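PDB 1VKC: putative acetyl transferase from Pyrococcus furiosus, which probably transfers an acyl group, most likely acetyl from acetyl-CoA, to an acceptor substrate. Local coordinates for residues 62-67 against 77-82; 91-96 against 127-132. All coordinates share one frame; numbering follows the deposited sequence.

Contact 1 (62-67 against 77-82)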
ATOM      1  N   LYS A  62      20.795 -11.940  -5.023  1.00 27.53           N
ATOM      2  CA  LYS A  62      20.075 -13.206  -5.059  1.00 25.18           C
ATOM      3  C   LYS A  62      18.720 -13.025  -4.410  1.00 24.90           C
ATOM      4  O   LYS A  62      18.611 -12.434  -3.348  1.00 23.66           O
ATOM      5  CB  LYS A  62      20.852 -14.285  -4.301  1.00 27.00           C
ATOM      6  CG  LYS A  62      20.181 -15.631  -4.206  1.00 29.08           C
ATOM      7  CD  LYS A  62      20.168 -16.352  -5.535  1.00 32.40           C
ATOM      8  CE  LYS A  62      19.556 -17.724  -5.403  1.00 34.57           C
ATOM      9  NZ  LYS A  62      19.556 -18.451  -6.711  1.00 35.01           N
ATOM     10  N   PHE A  63      17.694 -13.525  -5.067  1.00 24.40           N
ATOM     11  CA  PHE A  63      16.359 -13.538  -4.521  1.00 23.99           C
ATOM     12  C   PHE A  63      15.910 -14.959  -4.351  1.00 23.41           C
ATOM     13  O   PHE A  63      16.131 -15.794  -5.235  1.00 23.68           O
ATOM     14  CB  PHE A  63      15.399 -12.856  -5.480  1.00 24.93           C
ATOM     15  CG  PHE A  63      15.596 -11.387  -5.613  1.00 25.10           C
ATOM     16  CD1 PHE A  63      14.919 -10.505  -4.783  1.00 25.50           C
ATOM     17  CD2 PHE A  63      16.383 -10.872  -6.630  1.00 26.40           C
ATOM     18  CE1 PHE A  63      15.070  -9.145  -4.924  1.00 24.40           C
ATOM     19  CE2 PHE A  63      16.537  -9.510  -6.779  1.00 27.35           C
ATOM     20  CZ  PHE A  63      15.870  -8.638  -5.923  1.00 26.32           C
ATOM     21  N   PHE A  64      15.272 -15.252  -3.215  1.00 25.38           N
ATOM     22  CA  PHE A  64      14.455 -16.470  -3.071  1.00 24.85           C
ATOM     23  C   PHE A  64      13.004 -16.061  -2.868  1.00 26.23           C
ATOM     24  O   PHE A  64      12.729 -15.075  -2.187  1.00 24.58           O
ATOM     25  CB  PHE A  64      14.896 -17.319  -1.894  1.00 27.40           C
ATOM     26  CG  PHE A  64      16.228 -17.971  -2.082  1.00 27.44           C
ATOM     27  CD1 PHE A  64      16.350 -19.128  -2.860  1.00 29.45           C
ATOM     28  CD2 PHE A  64      17.363 -17.444  -1.486  1.00 26.55           C
ATOM     29  CE1 PHE A  64      17.601 -19.760  -3.027  1.00 24.83           C
ATOM     30  CE2 PHE A  64      18.611 -18.061  -1.657  1.00 26.17           C
ATOM     31  CZ  PHE A  64      18.714 -19.233  -2.428  1.00 27.76           C
ATOM     32  N   VAL A  65      12.081 -16.833  -3.431  1.00 21.43           N
ATOM     33  CA  VAL A  65      10.669 -16.598  -3.201  1.00 25.74           C
ATOM     34  C   VAL A  65       9.982 -17.831  -2.643  1.00 25.92           C
ATOM     35  O   VAL A  65      10.391 -18.966  -2.923  1.00 28.32           O
ATOM     36  CB  VAL A  65       9.941 -16.112  -4.492  1.00 25.16           C
ATOM     37  CG1 VAL A  65      10.468 -14.747  -4.913  1.00 25.18           C
ATOM     38  CG2 VAL A  65      10.080 -17.121  -5.631  1.00 27.14           C
ATOM     39  N   ALA A  66       8.941 -17.595  -1.845  1.00 26.93           N
ATOM     40  CA  ALA A  66       8.050 -18.638  -1.363  1.00 26.42           C
ATOM     41  C   ALA A  66       6.810 -18.569  -2.245  1.00 28.05           C
ATOM     42  O   ALA A  66       6.203 -17.502  -2.380  1.00 25.01           O
ATOM     43  CB  ALA A  66       7.675 -18.396   0.082  1.00 25.73           C
ATOM     44  N   LEU A  67       6.453 -19.695  -2.861  1.00 32.44           N
ATOM     45  CA  LEU A  67       5.335 -19.746  -3.822  1.00 33.37           C
ATOM     46  C   LEU A  67       4.319 -20.762  -3.354  1.00 34.52           C
ATOM     47  O   LEU A  67       4.693 -21.871  -3.005  1.00 34.16           O
ATOM     48  CB  LEU A  67       5.843 -20.151  -5.202  1.00 34.34           C
ATOM     49  CG  LEU A  67       6.856 -19.237  -5.891  1.00 33.60           C
ATOM     50  CD1 LEU A  67       7.230 -19.810  -7.240  1.00 33.62           C
ATOM     51  CD2 LEU A  67       6.322 -17.820  -6.038  1.00 34.89           C
ATOM     52  N   VAL A  77      13.113 -13.176   0.056  1.00 20.80           N
ATOM     53  CA  VAL A  77      14.288 -12.610   0.674  1.00 19.22           C
ATOM     54  C   VAL A  77      15.215 -12.080  -0.421  1.00 21.01           C
ATOM     55  O   VAL A  77      15.335 -12.690  -1.488  1.00 24.71           O
ATOM     56  CB  VAL A  77      14.992 -13.603   1.622  1.00 20.72           C
ATOM     57  CG1 VAL A  77      15.320 -14.926   0.943  1.00 20.97           C
ATOM     58  CG2 VAL A  77      16.233 -12.976   2.205  1.00 20.28           C
ATOM     59  N   TRP A  78      15.799 -10.902  -0.174  1.00 20.97           N
ATOM     60  CA  TRP A  78      16.727 -10.260  -1.117  1.00 21.63           C
ATOM     61  C   TRP A  78      18.099 -10.233  -0.463  1.00 21.93           C
ATOM     62  O   TRP A  78      18.267  -9.618   0.565  1.00 19.41           O
ATOM     63  CB  TRP A  78      16.198  -8.846  -1.465  1.00 25.44           C
ATOM     64  CG  TRP A  78      17.040  -8.008  -2.415  1.00 25.68           C
ATOM     65  CD1 TRP A  78      18.168  -8.388  -3.091  1.00 26.19           C
ATOM     66  CD2 TRP A  78      16.779  -6.652  -2.809  1.00 25.77           C
ATOM     67  NE1 TRP A  78      18.640  -7.341  -3.845  1.00 27.06           N
ATOM     68  CE2 TRP A  78      17.804  -6.268  -3.704  1.00 26.40           C
ATOM     69  CE3 TRP A  78      15.780  -5.723  -2.494  1.00 27.24           C
ATOM     70  CZ2 TRP A  78      17.863  -4.985  -4.287  1.00 27.73           C
ATOM     71  CZ3 TRP A  78      15.833  -4.442  -3.071  1.00 27.43           C
ATOM     72  CH2 TRP A  78      16.871  -4.088  -3.953  1.00 26.97           C
ATOM     73  N   ILE A  79      19.062 -10.921  -1.084  1.00 20.93           N
ATOM     74  CA  ILE A  79      20.431 -11.036  -0.587  1.00 22.05           C
ATOM     75  C   ILE A  79      21.403 -10.326  -1.517  1.00 22.76           C
ATOM     76  O   ILE A  79      21.292 -10.443  -2.751  1.00 19.84           O
ATOM     77  CB  ILE A  79      20.872 -12.510  -0.528  1.00 24.48           C
ATOM     78  CG1 ILE A  79      19.807 -13.386   0.105  1.00 24.53           C
ATOM     79  CG2 ILE A  79      22.214 -12.644   0.225  1.00 25.53           C
ATOM     80  CD1 ILE A  79      19.920 -14.806  -0.308  1.00 28.09           C
ATOM     81  N   CYS A  80      22.366  -9.628  -0.916  1.00 24.90           N
ATOM     82  CA  CYS A  80      23.481  -8.997  -1.620  1.00 24.88           C
ATOM     83  C   CYS A  80      24.814  -9.455  -1.033  1.00 24.86           C
ATOM     84  O   CYS A  80      25.069  -9.243   0.162  1.00 25.27           O
ATOM     85  CB  CYS A  80      23.404  -7.473  -1.468  1.00 27.66           C
ATOM     86  SG  CYS A  80      24.625  -6.545  -2.410  1.00 34.76           S
ATOM     87  N   ILE A  81      25.668 -10.047  -1.871  1.00 22.43           N
ATOM     88  CA  ILE A  81      27.033 -10.415  -1.464  1.00 22.56           C
ATOM     89  C   ILE A  81      27.921  -9.196  -1.599  1.00 22.62           C
ATOM     90  O   ILE A  81      28.013  -8.609  -2.675  1.00 22.58           O
ATOM     91  CB  ILE A  81      27.597 -11.573  -2.341  1.00 26.07           C
ATOM     92  CG1 ILE A  81      26.749 -12.843  -2.197  1.00 27.39           C
ATOM     93  CG2 ILE A  81      29.083 -11.836  -2.018  1.00 26.79           C
ATOM     94  CD1 ILE A  81      26.733 -13.443  -0.814  1.00 27.53           C
ATOM     95  N   THR A  82      28.565  -8.798  -0.507  1.00 21.29           N
ATOM     96  CA  THR A  82      29.405  -7.607  -0.512  1.00 23.12           C
ATOM     97  C   THR A  82      30.513  -7.745   0.515  1.00 21.37           C
ATOM     98  O   THR A  82      30.746  -8.865   1.025  1.00 24.12           O
ATOM     99  CB  THR A  82      28.528  -6.324  -0.292  1.00 25.37           C
ATOM    100  OG1 THR A  82      29.344  -5.153  -0.357  1.00 26.00           O
ATOM    101  CG2 THR A  82      27.931  -6.289   1.112  1.00 25.79           C
TER

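Contact 2 (91-96 against 127-132)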
ATOM      1  N   ILE A  91      30.461 -10.798   3.005  1.00 18.25           N
ATOM      2  CA  ILE A  91      29.238 -10.978   3.788  1.00 20.05           C
ATOM      3  C   ILE A  91      28.055 -11.038   2.863  1.00 17.51           C
ATOM      4  O   ILE A  91      28.161 -10.678   1.697  1.00 23.08           O
ATOM      5  CB  ILE A  91      29.052  -9.834   4.807  1.00 21.42           C
ATOM      6  CG1 ILE A  91      28.882  -8.481   4.092  1.00 21.23           C
ATOM      7  CG2 ILE A  91      30.233  -9.831   5.811  1.00 23.38           C
ATOM      8  CD1 ILE A  91      28.484  -7.302   5.069  1.00 23.08           C
ATOM      9  N   ALA A  92      26.946 -11.537   3.369  1.00 18.35           N
ATOM     10  CA  ALA A  92      25.690 -11.458   2.663  1.00 18.74           C
ATOM     11  C   ALA A  92      24.871 -10.429   3.411  1.00 19.52           C
ATOM     12  O   ALA A  92      24.612 -10.603   4.593  1.00 19.17           O
ATOM     13  CB  ALA A  92      24.999 -12.752   2.675  1.00 19.43           C
ATOM     14  N   TYR A  93      24.473  -9.366   2.726  1.00 19.25           N
ATOM     15  CA  TYR A  93      23.591  -8.370   3.305  1.00 18.02           C
ATOM     16  C   TYR A  93      22.145  -8.668   2.838  1.00 19.00           C
ATOM     17  O   TYR A  93      21.891  -8.856   1.646  1.00 19.72           O
ATOM     18  CB  TYR A  93      24.016  -6.979   2.886  1.00 22.22           C
ATOM     19  CG  TYR A  93      23.287  -5.886   3.638  1.00 22.75           C
ATOM     20  CD1 TYR A  93      22.174  -5.254   3.087  1.00 24.88           C
ATOM     21  CD2 TYR A  93      23.701  -5.496   4.907  1.00 24.05           C
ATOM     22  CE1 TYR A  93      21.510  -4.244   3.779  1.00 23.62           C
ATOM     23  CE2 TYR A  93      23.026  -4.497   5.614  1.00 23.58           C
ATOM     24  CZ  TYR A  93      21.938  -3.886   5.045  1.00 23.06           C
ATOM     25  OH  TYR A  93      21.285  -2.886   5.744  1.00 27.19           O
ATOM     26  N   ILE A  94      21.230  -8.730   3.785  1.00 19.34           N
ATOM     27  CA  ILE A  94      19.822  -8.971   3.488  1.00 21.85           C
ATOM     28  C   ILE A  94      19.126  -7.625   3.440  1.00 21.76           C
ATOM     29  O   ILE A  94      18.943  -6.956   4.484  1.00 21.77           O
ATOM     30  CB  ILE A  94      19.159  -9.849   4.568  1.00 22.52           C
ATOM     31  CG1 ILE A  94      19.939 -11.144   4.817  1.00 24.97           C
ATOM     32  CG2 ILE A  94      17.672 -10.118   4.220  1.00 22.21           C
ATOM     33  CD1 ILE A  94      20.000 -12.067   3.708  1.00 25.78           C
ATOM     34  N   TYR A  95      18.756  -7.218   2.244  1.00 24.83           N
ATOM     35  CA  TYR A  95      18.040  -5.969   2.052  1.00 27.78           C
ATOM     36  C   TYR A  95      16.648  -6.080   2.591  1.00 28.97           C
ATOM     37  O   TYR A  95      16.127  -5.143   3.189  1.00 29.41           O
ATOM     38  CB  TYR A  95      17.974  -5.602   0.575  1.00 29.97           C
ATOM     39  CG  TYR A  95      19.214  -4.906   0.080  1.00 31.39           C
ATOM     40  CD1 TYR A  95      19.951  -5.415  -0.977  1.00 31.11           C
ATOM     41  CD2 TYR A  95      19.650  -3.731   0.684  1.00 31.02           C
ATOM     42  CE1 TYR A  95      21.101  -4.756  -1.429  1.00 33.07           C
ATOM     43  CE2 TYR A  95      20.786  -3.075   0.243  1.00 33.15           C
ATOM     44  CZ  TYR A  95      21.506  -3.594  -0.808  1.00 31.87           C
ATOM     45  OH  TYR A  95      22.631  -2.929  -1.233  1.00 34.95           O
ATOM     46  N   ASP A  96      16.048  -7.241   2.386  1.00 27.55           N
ATOM     47  CA  ASP A  96      14.659  -7.409   2.652  1.00 31.44           C
ATOM     48  C   ASP A  96      14.284  -8.858   2.913  1.00 28.25           C
ATOM     49  O   ASP A  96      14.825  -9.755   2.303  1.00 26.05           O
ATOM     50  CB  ASP A  96      13.899  -6.921   1.414  1.00 37.97           C
ATOM     51  CG  ASP A  96      12.494  -6.624   1.688  1.00 42.20           C
ATOM     52  OD1 ASP A  96      12.106  -6.585   2.882  1.00 46.54           O
ATOM     53  OD2 ASP A  96      11.693  -6.396   0.772  1.00 46.20           O
ATOM     54  N   LYS A 127      29.541 -13.790   7.242  1.00 19.95           N
ATOM     55  CA  LYS A 127      28.458 -13.286   8.067  1.00 20.80           C
ATOM     56  C   LYS A 127      27.264 -13.013   7.194  1.00 19.60           C
ATOM     57  O   LYS A 127      27.415 -12.762   5.974  1.00 18.65           O
ATOM     58  CB  LYS A 127      28.831 -11.948   8.742  1.00 21.25           C
ATOM     59  CG  LYS A 127      30.123 -11.939   9.494  1.00 23.30           C
ATOM     60  CD  LYS A 127      30.277 -10.688  10.376  1.00 26.26           C
ATOM     61  CE  LYS A 127      30.764  -9.507   9.651  1.00 27.11           C
ATOM     62  NZ  LYS A 127      31.199  -8.386  10.618  1.00 22.68           N
ATOM     63  N   ILE A 128      26.088 -13.073   7.824  1.00 19.88           N
ATOM     64  CA  ILE A 128      24.862 -12.436   7.332  1.00 20.90           C
ATOM     65  C   ILE A 128      24.696 -11.157   8.128  1.00 19.65           C
ATOM     66  O   ILE A 128      24.827 -11.161   9.359  1.00 18.15           O
ATOM     67  CB  ILE A 128      23.613 -13.298   7.570  1.00 23.76           C
ATOM     68  CG1 ILE A 128      23.796 -14.682   7.007  1.00 26.09           C
ATOM     69  CG2 ILE A 128      22.376 -12.644   6.941  1.00 23.99           C
ATOM     70  CD1 ILE A 128      24.052 -15.642   8.025  1.00 31.23           C
ATOM     71  N   VAL A 129      24.399 -10.073   7.418  1.00 18.16           N
ATOM     72  CA  VAL A 129      24.216  -8.755   8.027  1.00 15.87           C
ATOM     73  C   VAL A 129      22.898  -8.190   7.571  1.00 16.84           C
ATOM     74  O   VAL A 129      22.523  -8.348   6.422  1.00 18.23           O
ATOM     75  CB  VAL A 129      25.379  -7.815   7.613  1.00 17.65           C
ATOM     76  CG1 VAL A 129      25.236  -6.433   8.258  1.00 17.55           C
ATOM     77  CG2 VAL A 129      26.719  -8.468   7.977  1.00 16.96           C
ATOM     78  N   LEU A 130      22.167  -7.542   8.470  1.00 18.97           N
ATOM     79  CA  LEU A 130      20.956  -6.828   8.059  1.00 19.75           C
ATOM     80  C   LEU A 130      20.638  -5.686   9.026  1.00 18.95           C
ATOM     81  O   LEU A 130      21.202  -5.597  10.116  1.00 19.04           O
ATOM     82  CB  LEU A 130      19.778  -7.808   7.901  1.00 19.39           C
ATOM     83  CG  LEU A 130      19.536  -8.676   9.170  1.00 23.12           C
ATOM     84  CD1 LEU A 130      18.550  -7.965  10.093  1.00 26.78           C
ATOM     85  CD2 LEU A 130      19.062 -10.059   8.874  1.00 25.13           C
ATOM     86  N   ARG A 131      19.754  -4.806   8.587  1.00 18.48           N
ATOM     87  CA  ARG A 131      19.325  -3.676   9.372  1.00 19.55           C
ATOM     88  C   ARG A 131      17.949  -3.976   9.902  1.00 20.09           C
ATOM     89  O   ARG A 131      17.074  -4.411   9.131  1.00 23.25           O
ATOM     90  CB  ARG A 131      19.312  -2.401   8.513  1.00 20.05           C
ATOM     91  CG  ARG A 131      18.517  -1.254   9.071  1.00 19.37           C
ATOM     92  CD  ARG A 131      18.565   0.003   8.210  1.00 23.19           C
ATOM     93  NE  ARG A 131      17.684   1.019   8.778  1.00 21.81           N
ATOM     94  CZ  ARG A 131      17.713   2.297   8.474  1.00 24.61           C
ATOM     95  NH1 ARG A 131      18.591   2.775   7.588  1.00 20.88           N
ATOM     96  NH2 ARG A 131      16.845   3.119   9.064  1.00 25.14           N
ATOM     97  N   VAL A 132      17.749  -3.737  11.200  1.00 20.70           N
ATOM     98  CA  VAL A 132      16.435  -3.846  11.837  1.00 20.21           C
ATOM     99  C   VAL A 132      16.129  -2.566  12.602  1.00 19.46           C
ATOM    100  O   VAL A 132      16.981  -2.025  13.311  1.00 19.99           O
ATOM    101  CB  VAL A 132      16.325  -5.098  12.777  0.65 21.88           C
ATOM    102  CG1 VAL A 132      17.322  -5.029  13.937  0.65 22.85           C
ATOM    103  CG2 VAL A 132      14.887  -5.251  13.300  0.65 23.36           C
TER
HETATM  104  O   HOH W   1      18.389  -4.932   5.947  1.00 24.54           O

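Contact 1 (62-67 against 77-82)
The carbonyl oxygen of Val77 accepts one hydrogen bond from the neighbouring strand, from Phe64 N at 3.1 Å, supplemented by a weaker CA-H contact from Phe63, whose CA lies 3.3 Å from Val77 O. Phe64 O in return accepts from Val77 N, closing one hydrogen-bonded antiparallel pair. Lys62 and Ile79 form the next, in which Ile79 N meets Lys62 O at 2.8 Å in a nearly straight bond (170°). Between them Phe63 and Trp78 make the non-hydrogen-bonded pair. Their rings form an offset stack, with the Phe63 ring 4.2 Å, centroid to centroid, from the five-membered ring of Trp78 and the planes 25° apart. Phe63 CE1 settles over Trp78 CG at 3.4 Å. These strands are the hairpin 60-68/73-83 of the GNAT sheet, and helix 41-57 brings Phe52 to the Trp78 ring. On the other face, which helix 108-122 covers, Ile79 CD1 touches the edge of the Phe64 ring at CE2, 3.8 Å away. Val77 CG1, set between its own backbone N and carbonyl carbon (chi1 54°), rests 3.7 Å from Phe64 CB. Lys62 packs its CG against Ile79 CD1, while its chain bends off to a salt bridge with Asp15.

Contact 2 (91-96 against 127-132)
A beta-alpha-beta crossover through helix 108-122 makes strands 90-99 and 128-130 parallel neighbours, the pair that in GNAT folds diverges to admit the acyl-CoA cofactor. Three backbone bonds join them: Ala92 N to Lys127 O, Val129 N to Ala92 O, and Ile94 N to Val129 O, the last 3.0 Å long. Farther on, a water takes over, donating to Ile94 O at 2.6 Å and accepting from Arg131 N. On the helix-covered face Ile94 CG1 lies alongside Ile128 CG2, 3.6 Å away. On the opposite face Ile91 CD1 meets Val129 CG2 at 3.6 Å, and Tyr93 crosses Val129 at about a right angle, its CD2 3.8 Å from Val129 CG1. With CG trans to the backbone N (chi1 -170°), the Tyr93 ring reaches along the backbone of 129-131 and brings OH within 3.4 Å of Arg131 CB. An alanine in place of Tyr93 would remove the ring and probably open a gap beside Val129 CG1 and leave Arg131 CB without its hydroxyl neighbour. Direct bonding thus gives way to a water bridge where the chains separate, consistent with the splayed strands of the family's cofactor cleft.

How the contacts relate
The two contacts lie in series along the chain and side by side in one sheet, with centres about 11 Å apart. Strand 73-83 of contact 1 pairs antiparallel with strand 90-99 of contact 2, and probable hydrogen bonds run from Tyr93 N to Cys80 O (2.6 Å) and from Ile91 N to Thr82 O (2.8 Å). Helix 108-122 packs across both contacts, since Ala116 touches Ile79 and Ile94 alike. On the reverse face Tyr95 reaches Trp78 and puts CE1 3.6 Å from Cys80 CB. Contact 1 lies between two inner strands, whereas contact 2 involves the outermost strand of this chain, 128-130, on the side where GNAT relatives bind acetyl-CoA between the splayed strands.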